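Local atomic coordinates of uncharacterized protein YhfS (Escherichia coli, PDB entry 4J8L), a protein that binds pyridoxal 5'-phosphate covalently through a lysine and may have cysteine synthase-like activity, though its actual function is not established. Residues L294-A297 against Q298-A302. Residues are numbered along the deposited sequence; the frame is centred on the assembly and turned at random.
Sequences LEEA and QKRGA
Ala-297 and Ala-302 meet where helix 290-299 ends in a Schellman motif. The N of Ala-302 donates to Ala-297 O at 3.0 Å, and Gly-301 N donates to Gln-298 O at 3.2 Å. Gly-301, the C-prime residue, has a positive phi of 102°, which turns the chain out of the helix. Ala-297 O also accepts from Arg-300 N, and the two donors reach it from opposite faces of its carbonyl plane. The methyls of Ala-297 and Ala-302 touch and both pack on Phe-319 of strand 318-320. This joins the helix end to the sheet of the C-terminal domain.

A water donates to both Glu-295 O and Gln-298 OE1.

Glu-295, Glu-296, Lys-299 and Arg-300 form a salt-bridge network along the last turn, with Glu-296 and Arg-300 against helix 347-360. Glu-296 is bent at chi2 (-58°), and its carboxylate divides between two cations. Glu-296 OE2 pairs weakly with Lys-299 NZ at 3.3 Å, while Glu-295 OE1 makes a longer ion pair with the same amine. Glu-296 OE1 forms a salt bridge with Arg-300 and a weak bond to Ser-360. The extended Arg-300 side chain runs back along the turn. Its NH1 donates to Glu-296 O and, at 3.0 Å, to the anti lone pair of Glu-296 OE1, both acceptors lying near the guanidinium plane.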
loop_
_atom_site.group_PDB
_atom_site.type_symbol
_atom_site.label_atom_id
_atom_site.label_comp_id
_atom_site.label_asym_id
_atom_site.label_seq_id
_atom_site.Cartn_x
_atom_site.Cartn_y
_atom_site.Cartn_z
ATOM N N LEU A 294 -10.954 -3.757 -22.854
ATOM C CA LEU A 294 -11.213 -4.230 -21.495
ATOM C C LEU A 294 -12.295 -5.304 -21.491
ATOM O O LEU A 294 -12.183 -6.299 -20.766
ATOM C CB LEU A 294 -11.601 -3.073 -20.570
ATOM C CG LEU A 294 -10.475 -2.083 -20.256
ATOM C CD1 LEU A 294 -10.974 -0.965 -19.344
ATOM C CD2 LEU A 294 -9.271 -2.795 -19.645
ATOM N N GLU A 295 -13.328 -5.107 -22.305
ATOM C CA GLU A 295 -14.409 -6.088 -22.418
ATOM C C GLU A 295 -13.893 -7.414 -22.970
ATOM O O GLU A 295 -14.188 -8.492 -22.429
ATOM C CB GLU A 295 -15.550 -5.554 -23.296
ATOM C CG GLU A 295 -16.703 -6.535 -23.443
ATOM C CD GLU A 295 -17.829 -6.003 -24.313
ATOM O OE1 GLU A 295 -18.652 -6.822 -24.781
ATOM O OE2 GLU A 295 -17.890 -4.770 -24.523
ATOM N N GLU A 296 -13.114 -7.344 -24.043
ATOM C CA GLU A 296 -12.573 -8.560 -24.648
ATOM C C GLU A 296 -11.544 -9.239 -23.741
ATOM O O GLU A 296 -11.436 -10.468 -23.733
ATOM C CB GLU A 296 -11.954 -8.265 -26.013
ATOM C CG GLU A 296 -12.965 -7.795 -27.066
ATOM C CD GLU A 296 -14.089 -8.795 -27.298
ATOM O OE1 GLU A 296 -13.851 -10.017 -27.163
ATOM O OE2 GLU A 296 -15.216 -8.361 -27.621
ATOM N N ALA A 297 -10.788 -8.454 -22.977
ATOM C CA ALA A 297 -9.756 -9.040 -22.115
ATOM C C ALA A 297 -10.376 -9.860 -20.994
ATOM O O ALA A 297 -9.844 -10.906 -20.618
ATOM C CB ALA A 297 -8.840 -7.953 -21.543
ATOM N N GLN A 298 -11.511 -9.396 -20.475
ATOM C CA GLN A 298 -12.175 -10.105 -19.385
ATOM C C GLN A 298 -12.596 -11.496 -19.859
ATOM O O GLN A 298 -12.539 -12.468 -19.094
ATOM C CB GLN A 298 -13.386 -9.313 -18.865
ATOM C CG GLN A 298 -14.104 -9.965 -17.672
ATOM C CD GLN A 298 -15.042 -11.108 -18.071
ATOM O OE1 GLN A 298 -15.636 -11.113 -19.159
ATOM N NE2 GLN A 298 -15.169 -12.085 -17.191
ATOM N N LYS A 299 -13.024 -11.597 -21.120
ATOM C CA LYS A 299 -13.467 -12.884 -21.650
ATOM C C LYS A 299 -12.294 -13.853 -21.717
ATOM O O LYS A 299 -12.468 -15.074 -21.641
ATOM C CB LYS A 299 -14.071 -12.718 -23.051
ATOM C CG LYS A 299 -15.316 -11.847 -23.091
ATOM C CD LYS A 299 -15.768 -11.618 -24.536
ATOM C CE LYS A 299 -16.966 -10.689 -24.595
ATOM N NZ LYS A 299 -17.332 -10.358 -26.004
ATOM N N ARG A 300 -11.100 -13.293 -21.863
ATOM C CA ARG A 300 -9.888 -14.085 -22.004
ATOM C C ARG A 300 -9.112 -14.197 -20.686
ATOM O O ARG A 300 -7.907 -14.461 -20.673
ATOM C CB ARG A 300 -9.033 -13.510 -23.132
ATOM C CG ARG A 300 -9.705 -13.681 -24.479
ATOM C CD ARG A 300 -9.046 -12.864 -25.565
ATOM N NE ARG A 300 -9.664 -13.141 -26.851
ATOM C CZ ARG A 300 -10.789 -12.577 -27.276
ATOM N NH1 ARG A 300 -11.419 -11.687 -26.512
ATOM N NH2 ARG A 300 -11.278 -12.899 -28.463
ATOM N N GLY A 301 -9.815 -13.998 -19.578
ATOM C CA GLY A 301 -9.254 -14.291 -18.268
ATOM C C GLY A 301 -8.741 -13.131 -17.428
ATOM O O GLY A 301 -8.399 -13.313 -16.253
ATOM N N ALA A 302 -8.667 -11.938 -18.005
ATOM C CA ALA A 302 -8.249 -10.773 -17.223
ATOM C C ALA A 302 -9.302 -10.451 -16.172
ATOM O O ALA A 302 -10.502 -10.497 -16.459
ATOM C CB ALA A 302 -8.044 -9.571 -18.131
HETATM O O HOH W 1 -16.236 -8.925 -20.952
#